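Local coordinates for protein choline kinase (PDB 3MES) that probably phosphorylates choline, and perhaps ethanolamine, at the expense of ATP, as other choline/ethanolamine kinases do, and binds ADP and magnesium, at residues Leu204-Ala209 and Glu230-Leu235; Pro196-Arg201 and Glu361-Ile366; Phe245-Ala250 and Phe260-Ala265. One frame throughout, in Å; residues are numbered along the deposited sequence.

Contact 1 of 3, residues Leu204-Ala209 and Glu230-Leu235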
loop_
_atom_site.group_PDB
_atom_site.type_symbol
_atom_site.label_atom_id
_atom_site.label_comp_id
_atom_site.label_asym_id
_atom_site.label_seq_id
_atom_site.Cartn_x
_atom_site.Cartn_y
_atom_site.Cartn_z
ATOM N N LEU B 204 2.357 -8.740 34.420
ATOM C CA LEU B 204 3.409 -9.734 34.272
ATOM C C LEU B 204 4.788 -9.079 34.231
ATOM O O LEU B 204 5.717 -9.522 34.906
ATOM C CB LEU B 204 3.189 -10.547 32.996
ATOM C CG LEU B 204 3.666 -11.993 33.041
ATOM C CD1 LEU B 204 2.695 -12.817 33.874
ATOM C CD2 LEU B 204 3.793 -12.560 31.632
ATOM N N TRP B 205 4.919 -8.026 33.432
ATOM C CA TRP B 205 6.201 -7.342 33.290
ATOM C C TRP B 205 6.514 -6.446 34.485
ATOM O O TRP B 205 7.678 -6.154 34.762
ATOM C CB TRP B 205 6.271 -6.554 31.979
ATOM C CG TRP B 205 6.348 -7.432 30.767
ATOM C CD1 TRP B 205 6.508 -8.789 30.749
ATOM C CD2 TRP B 205 6.308 -7.015 29.397
ATOM N NE1 TRP B 205 6.550 -9.244 29.453
ATOM C CE2 TRP B 205 6.432 -8.175 28.603
ATOM C CE3 TRP B 205 6.174 -5.776 28.761
ATOM C CZ2 TRP B 205 6.425 -8.132 27.209
ATOM C CZ3 TRP B 205 6.165 -5.735 27.379
ATOM C CH2 TRP B 205 6.291 -6.907 26.618
ATOM N N ARG B 206 5.475 -6.016 35.197
ATOM C CA ARG B 206 5.672 -5.241 36.416
ATOM C C ARG B 206 6.451 -6.059 37.437
ATOM O O ARG B 206 7.386 -5.562 38.064
ATOM C CB ARG B 206 4.334 -4.816 37.014
ATOM C CG ARG B 206 4.463 -4.127 38.361
ATOM C CD ARG B 206 3.100 -3.833 38.957
ATOM N NE ARG B 206 2.305 -5.048 39.115
ATOM C CZ ARG B 206 1.042 -5.064 39.525
ATOM N NH1 ARG B 206 0.423 -3.929 39.822
ATOM N NH2 ARG B 206 0.394 -6.216 39.637
ATOM N N GLU B 207 6.058 -7.318 37.596
ATOM C CA GLU B 207 6.713 -8.214 38.541
ATOM C C GLU B 207 8.147 -8.535 38.127
ATOM O O GLU B 207 9.034 -8.617 38.974
ATOM C CB GLU B 207 5.899 -9.496 38.725
ATOM C CG GLU B 207 4.585 -9.275 39.452
ATOM C CD GLU B 207 4.769 -8.522 40.755
ATOM O OE1 GLU B 207 5.787 -8.764 41.440
ATOM O OE2 GLU B 207 3.900 -7.688 41.095
ATOM N N GLU B 208 8.377 -8.713 36.831
ATOM C CA GLU B 208 9.731 -8.950 36.341
ATOM C C GLU B 208 10.630 -7.754 36.652
ATOM O O GLU B 208 11.803 -7.917 36.986
ATOM C CB GLU B 208 9.736 -9.256 34.839
ATOM C CG GLU B 208 9.261 -10.661 34.486
ATOM C CD GLU B 208 9.422 -10.988 33.008
ATOM O OE1 GLU B 208 8.706 -11.883 32.512
ATOM O OE2 GLU B 208 10.262 -10.351 32.339
ATOM N N ALA B 209 10.072 -6.552 36.546
ATOM C CA ALA B 209 10.816 -5.334 36.853
ATOM C C ALA B 209 11.240 -5.297 38.320
ATOM O O ALA B 209 12.413 -5.089 38.628
ATOM C CB ALA B 209 9.995 -4.102 36.499
ATOM N N GLU B 230 2.249 3.357 41.239
ATOM C CA GLU B 230 0.981 3.814 41.793
ATOM C C GLU B 230 -0.056 4.004 40.693
ATOM O O GLU B 230 -1.227 3.665 40.863
ATOM C CB GLU B 230 1.171 5.124 42.558
ATOM C CG GLU B 230 2.166 5.042 43.703
ATOM C CD GLU B 230 2.236 6.331 44.498
ATOM O OE1 GLU B 230 3.034 6.398 45.457
ATOM O OE2 GLU B 230 1.494 7.279 44.165
ATOM N N GLU B 231 0.386 4.548 39.563
ATOM C CA GLU B 231 -0.496 4.790 38.426
ATOM C C GLU B 231 -1.092 3.489 37.904
ATOM O O GLU B 231 -2.249 3.450 37.487
ATOM C CB GLU B 231 0.263 5.503 37.303
ATOM C CG GLU B 231 0.742 6.900 37.656
ATOM C CD GLU B 231 -0.363 7.936 37.577
ATOM O OE1 GLU B 231 -1.208 7.840 36.660
ATOM O OE2 GLU B 231 -0.380 8.852 38.425
ATOM N N ILE B 232 -0.298 2.426 37.929
ATOM C CA ILE B 232 -0.734 1.132 37.416
ATOM C C ILE B 232 -2.008 0.635 38.097
ATOM O O ILE B 232 -2.840 -0.021 37.471
ATOM C CB ILE B 232 0.380 0.074 37.539
ATOM C CG1 ILE B 232 1.535 0.422 36.597
ATOM C CG2 ILE B 232 -0.160 -1.310 37.225
ATOM C CD1 ILE B 232 2.624 -0.622 36.541
ATOM N N ASP B 233 -2.161 0.956 39.377
ATOM C CA ASP B 233 -3.341 0.540 40.130
ATOM C C ASP B 233 -4.627 1.129 39.550
ATOM O O ASP B 233 -5.698 0.534 39.668
ATOM C CB ASP B 233 -3.205 0.930 41.604
ATOM C CG ASP B 233 -2.130 0.136 42.322
ATOM O OD1 ASP B 233 -1.994 -1.076 42.045
ATOM O OD2 ASP B 233 -1.424 0.725 43.170
ATOM N N GLN B 234 -4.514 2.299 38.927
ATOM C CA GLN B 234 -5.673 2.986 38.356
ATOM C C GLN B 234 -5.812 2.708 36.865
ATOM O O GLN B 234 -6.780 3.132 36.236
ATOM C CB GLN B 234 -5.545 4.497 38.553
ATOM C CG GLN B 234 -5.373 4.948 39.991
ATOM C CD GLN B 234 -5.008 6.421 40.092
ATOM O OE1 GLN B 234 -5.417 7.112 41.027
ATOM N NE2 GLN B 234 -4.236 6.908 39.122
ATOM N N LEU B 235 -4.840 1.994 36.309
ATOM C CA LEU B 235 -4.712 1.856 34.861
ATOM C C LEU B 235 -5.945 1.269 34.180
ATOM O O LEU B 235 -6.323 1.702 33.092
ATOM C CB LEU B 235 -3.464 1.039 34.516
ATOM C CG LEU B 235 -2.873 1.291 33.129
ATOM C CD1 LEU B 235 -2.889 2.776 32.807
ATOM C CD2 LEU B 235 -1.463 0.733 33.042
HETATM O O HOH W 1 -2.302 -3.174 40.276
#
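Arg206 and Ile232 join two helices of the alpha-helical part of this choline/ethanolamine kinase: Arg206 sits within helix 198-214, and Ile232 lies in the segment that follows helix 222-231 and leads to helix 235-239. The backbones stay well apart, 9.1 Å between Arg206 CA and Ile232 CA at their nearest, and side chains bridge the gap. Arg206 sends its CG away from its own backbone N (chi1 174°), which carries the chain straight out from the helix. A bend at chi3 (58°) then turns the head group across the isoleucine. Ile232 meets it with two branches. Ile232 CD1 lies against the aliphatic part of the arginine, 4.0 Å from Arg206 CD, while Ile232 CG2 comes within 3.7 Å of Arg206 NH1, approaching the guanidinium at a slant. Beyond the isoleucine the contact becomes polar. Asp233 OD1 lies near the guanidinium plane at its edge, but at 4.4 Å from Arg206 NH1 it is too distant for a direct salt bridge. A water fills the interval: it accepts from Arg206 NH1 at 2.9 Å and donates to Asp233 OD1 at 2.8 Å, and it lies in the guanidinium plane. At the other end of the group, Arg206 NE forms a long salt bridge of 3.7 Å with Glu207 OE2 of its own helix. Helix 364-376 lies against the apolar side, where Leu373 touches both Arg206 and Ile232. The arginine thus works as a two-part side chain, its methylenes joining the hydrophobic packing and its head reaching the polar, outer side. Two nearby carboxylates would favour its positive charge, but Asp233, the charged partner across the contact, is reached through a single water, so the electrostatic link between the two segments is probably modest.

Contact 2 of 3, residues Pro196-Arg201 and Glu361-Ile366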
loop_
_atom_site.group_PDB
_atom_site.type_symbol
_atom_site.label_atom_id
_atom_site.label_comp_id
_atom_site.label_asym_id
_atom_site.label_seq_id
_atom_site.Cartn_x
_atom_site.Cartn_y
_atom_site.Cartn_z
ATOM N N PRO B 196 -7.928 -9.624 25.734
ATOM C CA PRO B 196 -6.860 -8.669 25.469
ATOM C C PRO B 196 -5.685 -8.913 26.410
ATOM O O PRO B 196 -5.874 -9.397 27.525
ATOM C CB PRO B 196 -7.514 -7.316 25.765
ATOM C CG PRO B 196 -8.667 -7.628 26.656
ATOM C CD PRO B 196 -9.156 -8.968 26.210
ATOM N N ILE B 197 -4.482 -8.571 25.965
ATOM C CA ILE B 197 -3.281 -8.880 26.726
ATOM C C ILE B 197 -2.723 -7.665 27.465
ATOM O O ILE B 197 -1.842 -7.799 28.314
ATOM C CB ILE B 197 -2.189 -9.449 25.802
ATOM C CG1 ILE B 197 -1.093 -10.134 26.621
ATOM C CG2 ILE B 197 -1.622 -8.350 24.908
ATOM C CD1 ILE B 197 -0.105 -10.904 25.783
ATOM N N LEU B 198 -3.249 -6.486 27.148
ATOM C CA LEU B 198 -2.651 -5.236 27.609
ATOM C C LEU B 198 -2.412 -5.172 29.116
ATOM O O LEU B 198 -1.356 -4.724 29.561
ATOM C CB LEU B 198 -3.463 -4.024 27.136
ATOM C CG LEU B 198 -4.845 -3.765 27.736
ATOM C CD1 LEU B 198 -5.309 -2.367 27.370
ATOM C CD2 LEU B 198 -5.851 -4.809 27.279
ATOM N N PHE B 199 -3.389 -5.621 29.900
ATOM C CA PHE B 199 -3.264 -5.584 31.354
ATOM C C PHE B 199 -2.413 -6.730 31.894
ATOM O O PHE B 199 -1.485 -6.507 32.670
ATOM C CB PHE B 199 -4.639 -5.573 32.014
ATOM C CG PHE B 199 -5.495 -4.413 31.596
ATOM C CD1 PHE B 199 -5.100 -3.115 31.868
ATOM C CD2 PHE B 199 -6.691 -4.619 30.931
ATOM C CE1 PHE B 199 -5.883 -2.042 31.485
ATOM C CE2 PHE B 199 -7.480 -3.550 30.547
ATOM C CZ PHE B 199 -7.074 -2.260 30.824
ATOM N N LYS B 200 -2.734 -7.953 31.489
ATOM C CA LYS B 200 -1.960 -9.116 31.905
ATOM C C LYS B 200 -0.473 -8.864 31.704
ATOM O O LYS B 200 0.331 -9.043 32.620
ATOM C CB LYS B 200 -2.377 -10.351 31.105
ATOM C CG LYS B 200 -3.858 -10.661 31.163
ATOM C CD LYS B 200 -4.188 -11.873 30.309
ATOM C CE LYS B 200 -5.689 -12.061 30.175
ATOM N NZ LYS B 200 -6.019 -13.259 29.355
ATOM N N ARG B 201 -0.115 -8.451 30.495
ATOM C CA ARG B 201 1.280 -8.214 30.143
ATOM C C ARG B 201 1.916 -7.171 31.057
ATOM O O ARG B 201 3.049 -7.343 31.508
ATOM C CB ARG B 201 1.392 -7.792 28.676
ATOM C CG ARG B 201 2.794 -7.429 28.224
ATOM C CD ARG B 201 2.892 -7.442 26.709
ATOM N NE ARG B 201 2.806 -8.799 26.177
ATOM C CZ ARG B 201 2.683 -9.093 24.886
ATOM N NH1 ARG B 201 2.623 -8.126 23.981
ATOM N NH2 ARG B 201 2.614 -10.359 24.501
ATOM N N GLU B 361 -6.183 7.818 21.726
ATOM C CA GLU B 361 -5.227 8.610 22.499
ATOM C C GLU B 361 -5.020 8.027 23.893
ATOM O O GLU B 361 -3.917 8.058 24.432
ATOM C CB GLU B 361 -5.686 10.065 22.598
ATOM C CG GLU B 361 -5.436 10.875 21.339
ATOM C CD GLU B 361 -3.959 10.974 21.003
ATOM O OE1 GLU B 361 -3.507 10.246 20.096
ATOM O OE2 GLU B 361 -3.249 11.770 21.654
ATOM N N VAL B 362 -6.091 7.497 24.472
ATOM C CA VAL B 362 -6.029 6.918 25.808
ATOM C C VAL B 362 -5.021 5.774 25.870
ATOM O O VAL B 362 -4.248 5.667 26.818
ATOM C CB VAL B 362 -7.410 6.400 26.256
ATOM C CG1 VAL B 362 -7.260 5.408 27.403
ATOM C CG2 VAL B 362 -8.313 7.562 26.645
ATOM N N PHE B 363 -5.034 4.923 24.849
ATOM C CA PHE B 363 -4.162 3.755 24.814
ATOM C C PHE B 363 -2.680 4.106 24.690
ATOM O O PHE B 363 -1.828 3.221 24.753
ATOM C CB PHE B 363 -4.572 2.816 23.676
ATOM C CG PHE B 363 -5.839 2.056 23.945
ATOM C CD1 PHE B 363 -5.810 0.870 24.661
ATOM C CD2 PHE B 363 -7.057 2.526 23.484
ATOM C CE1 PHE B 363 -6.974 0.166 24.913
ATOM C CE2 PHE B 363 -8.225 1.826 23.731
ATOM C CZ PHE B 363 -8.184 0.645 24.446
ATOM N N THR B 364 -2.371 5.389 24.510
ATOM C CA THR B 364 -0.979 5.817 24.393
ATOM C C THR B 364 -0.236 5.590 25.705
ATOM O O THR B 364 0.974 5.341 25.713
ATOM C CB THR B 364 -0.855 7.307 23.996
ATOM O OG1 THR B 364 -1.516 8.127 24.968
ATOM C CG2 THR B 364 -1.468 7.556 22.626
ATOM N N LEU B 365 -0.966 5.684 26.812
ATOM C CA LEU B 365 -0.378 5.494 28.129
ATOM C C LEU B 365 -0.017 4.028 28.344
ATOM O O LEU B 365 0.973 3.711 29.006
ATOM C CB LEU B 365 -1.336 5.978 29.222
ATOM C CG LEU B 365 -1.874 7.410 29.097
ATOM C CD1 LEU B 365 -2.886 7.695 30.190
ATOM C CD2 LEU B 365 -0.747 8.437 29.132
ATOM N N ILE B 366 -0.822 3.134 27.779
ATOM C CA ILE B 366 -0.543 1.707 27.869
ATOM C C ILE B 366 0.824 1.398 27.263
ATOM O O ILE B 366 1.576 0.579 27.788
ATOM C CB ILE B 366 -1.626 0.870 27.162
ATOM C CG1 ILE B 366 -2.988 1.100 27.820
ATOM C CG2 ILE B 366 -1.270 -0.609 27.198
ATOM C CD1 ILE B 366 -3.092 0.565 29.234
#
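Leu198 packs against Ile366 and Phe363 in the close part of this buried, wholly apolar contact. Its CG occupies the crowded position between backbone N and carbonyl carbon (chi1 70°), and CD1 reaches furthest across. Leu198 CD1 meets the edge of the Phe363 ring in its plane, 3.9 Å from Phe363 CE1, and also lies 4.1 Å from Ile366 CD1. Nearer the backbone, Leu198 CB rests 4.1 Å from Ile366 CG2, so both branches of the isoleucine bear on one leucine. The leucine belongs to the first turn of helix 198-214, whereas Phe363 lies between helix 351-362 and helix 364-376, and Ile366 lies within the latter; an early and a late element of the helical part of the kinase meet here, with strand 290-293 also touching Leu198. Across the contact, packing is looser on the Phe199 flank, where Phe199 CE1 approaches Ile366 CD1 only to 4.4 Å, at an oblique angle. The Phe199 ring is held instead from its own segment, one face covered by Leu198 CG. Further round the helix the character turns polar: Lys200 is exposed and pairs with Asp193 and Glu195.

Contact 3 of 3, residues Phe245-Ala250 and Phe260-Ala265; sequences FSMERA and FSLVFA
Met247 and Leu262 make a sparse, partly buried apolar contact between the start of helix 247-254 and strand 262-265, two elements separated by a short connection. Met247 SD lies 4.1 Å from Leu262 CD1, the two side chains crossing at a slant. A bend at chi2 (56°) in the methionine chain brings the sulfur round to the leucine although its first bond does not aim at the strand. One turn further along the helix the backbones come nearest, with 6.8 Å between Ala250 CA and Phe260 CA. Ala250 has only a methyl group here, and the carbonyls also draw near, Ala250 O standing 4.0 Å from Phe260 O with no bond between these two acceptors. The helix opens with a classical N-cap: Ser246 OG accepts from Arg249 N at 2.7 Å in an almost straight bond (170°), which satisfies an amide of the first turn and fixes where the helix begins beside the strand. Strand 262-265 is paired antiparallel with strand 290-293, forming a small two-stranded sheet of the kinase fold, and Phe293 of that partner strand touches both Ala250 and Leu262. The Phe260 side chain starts toward the helix, but its ring then leads away and meets the ring of Phe363. Arg249, buried on another side of the helix, forms a salt bridge with Glu252, while Met247, partly exposed, also reaches the loop residue Glu195.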
loop_
_atom_site.group_PDB
_atom_site.type_symbol
_atom_site.label_atom_id
_atom_site.label_comp_id
_atom_site.label_asym_id
_atom_site.label_seq_id
_atom_site.Cartn_x
_atom_site.Cartn_y
_atom_site.Cartn_z
ATOM N N PHE B 245 -11.573 -4.032 34.295
ATOM C CA PHE B 245 -11.738 -4.816 33.079
ATOM C C PHE B 245 -12.581 -6.069 33.257
ATOM O O PHE B 245 -12.376 -6.849 34.187
ATOM C CB PHE B 245 -10.392 -5.215 32.473
ATOM C CG PHE B 245 -10.515 -6.254 31.396
ATOM C CD1 PHE B 245 -10.533 -5.889 30.059
ATOM C CD2 PHE B 245 -10.647 -7.594 31.721
ATOM C CE1 PHE B 245 -10.659 -6.844 29.067
ATOM C CE2 PHE B 245 -10.775 -8.555 30.734
ATOM C CZ PHE B 245 -10.780 -8.180 29.405
ATOM N N SER B 246 -13.528 -6.246 32.346
ATOM C CA SER B 246 -14.259 -7.494 32.204
ATOM C C SER B 246 -14.529 -7.673 30.718
ATOM O O SER B 246 -14.468 -6.709 29.955
ATOM C CB SER B 246 -15.571 -7.453 32.989
ATOM O OG SER B 246 -16.449 -6.473 32.468
ATOM N N MET B 247 -14.812 -8.900 30.299
ATOM C CA MET B 247 -15.151 -9.144 28.904
ATOM C C MET B 247 -16.483 -8.470 28.622
ATOM O O MET B 247 -16.821 -8.173 27.477
ATOM C CB MET B 247 -15.246 -10.640 28.622
ATOM C CG MET B 247 -14.852 -11.015 27.206
ATOM S SD MET B 247 -13.183 -10.445 26.817
ATOM C CE MET B 247 -12.297 -11.017 28.263
ATOM N N GLU B 248 -17.230 -8.232 29.692
ATOM C CA GLU B 248 -18.509 -7.546 29.630
ATOM C C GLU B 248 -18.274 -6.075 29.308
ATOM O O GLU B 248 -18.775 -5.555 28.313
ATOM C CB GLU B 248 -19.218 -7.683 30.980
ATOM C CG GLU B 248 -20.729 -7.538 30.938
ATOM C CD GLU B 248 -21.382 -8.052 32.208
ATOM O OE1 GLU B 248 -21.006 -9.152 32.671
ATOM O OE2 GLU B 248 -22.271 -7.358 32.747
ATOM N N ARG B 249 -17.497 -5.415 30.163
ATOM C CA ARG B 249 -17.120 -4.024 29.967
ATOM C C ARG B 249 -16.500 -3.846 28.586
ATOM O O ARG B 249 -16.676 -2.811 27.941
ATOM C CB ARG B 249 -16.109 -3.611 31.037
ATOM C CG ARG B 249 -16.004 -2.114 31.307
ATOM C CD ARG B 249 -16.522 -1.272 30.156
ATOM N NE ARG B 249 -17.824 -0.683 30.457
ATOM C CZ ARG B 249 -17.989 0.514 31.014
ATOM N NH1 ARG B 249 -16.935 1.254 31.327
ATOM N NH2 ARG B 249 -19.209 0.973 31.256
ATOM N N ALA B 250 -15.774 -4.866 28.138
ATOM C CA ALA B 250 -15.075 -4.821 26.855
ATOM C C ALA B 250 -16.029 -4.784 25.664
ATOM O O ALA B 250 -15.845 -3.993 24.739
ATOM C CB ALA B 250 -14.119 -5.999 26.730
ATOM N N PHE B 260 -12.097 -0.063 20.989
ATOM C CA PHE B 260 -12.169 -1.098 22.014
ATOM C C PHE B 260 -12.555 -2.436 21.391
ATOM O O PHE B 260 -12.987 -3.365 22.072
ATOM C CB PHE B 260 -13.140 -0.686 23.120
ATOM C CG PHE B 260 -12.745 0.586 23.823
ATOM C CD1 PHE B 260 -11.823 0.566 24.855
ATOM C CD2 PHE B 260 -13.285 1.801 23.442
ATOM C CE1 PHE B 260 -11.456 1.734 25.501
ATOM C CE2 PHE B 260 -12.924 2.970 24.083
ATOM C CZ PHE B 260 -12.007 2.936 25.114
ATOM N N SER B 261 -12.389 -2.518 20.080
ATOM C CA SER B 261 -12.618 -3.752 19.356
ATOM C C SER B 261 -11.520 -4.752 19.709
ATOM O O SER B 261 -10.374 -4.369 19.954
ATOM C CB SER B 261 -12.619 -3.474 17.855
ATOM O OG SER B 261 -12.997 -4.623 17.124
ATOM N N LEU B 262 -11.874 -6.031 19.749
ATOM C CA LEU B 262 -10.902 -7.073 20.049
ATOM C C LEU B 262 -10.321 -7.647 18.767
ATOM O O LEU B 262 -11.031 -8.263 17.974
ATOM C CB LEU B 262 -11.533 -8.174 20.899
ATOM C CG LEU B 262 -11.884 -7.728 22.317
ATOM C CD1 LEU B 262 -12.393 -8.898 23.145
ATOM C CD2 LEU B 262 -10.670 -7.088 22.970
ATOM N N VAL B 263 -9.024 -7.438 18.571
ATOM C CA VAL B 263 -8.366 -7.825 17.332
ATOM C C VAL B 263 -7.056 -8.543 17.621
ATOM O O VAL B 263 -6.547 -8.491 18.740
ATOM C CB VAL B 263 -8.061 -6.591 16.472
ATOM C CG1 VAL B 263 -9.302 -5.712 16.351
ATOM C CG2 VAL B 263 -6.912 -5.802 17.083
ATOM N N PHE B 264 -6.508 -9.220 16.616
ATOM C CA PHE B 264 -5.184 -9.809 16.772
ATOM C C PHE B 264 -4.120 -8.767 16.440
ATOM O O PHE B 264 -3.878 -8.455 15.273
ATOM C CB PHE B 264 -5.006 -11.065 15.918
ATOM C CG PHE B 264 -3.789 -11.867 16.286
ATOM C CD1 PHE B 264 -3.875 -12.890 17.217
ATOM C CD2 PHE B 264 -2.556 -11.577 15.728
ATOM C CE1 PHE B 264 -2.755 -13.624 17.571
ATOM C CE2 PHE B 264 -1.431 -12.307 16.075
ATOM C CZ PHE B 264 -1.530 -13.331 16.998
ATOM N N ALA B 265 -3.491 -8.232 17.479
ATOM C CA ALA B 265 -2.585 -7.102 17.330
ATOM C C ALA B 265 -1.134 -7.530 17.146
ATOM O O ALA B 265 -0.729 -8.602 17.591
ATOM C CB ALA B 265 -2.713 -6.175 18.523
#

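Contact 2 is the buried centre of the three, and contacts 1 and 3, each only partly buried, adjoin it without touching one another. Contacts 1 and 2 share helix 198-214; they also touch where Leu235 packs on Ile366, with 4.0 Å from Leu235 CG to Ile366 CD1. Toward contact 3 the meeting is largely aromatic, Phe199 and Pro196 lying against Phe245. Chemistry follows position. The central contact is purely hydrophobic, contact 1 adds a water-bridged charged pair on its outer side, and contact 3 sets a helix beside a strand rather than joining helices.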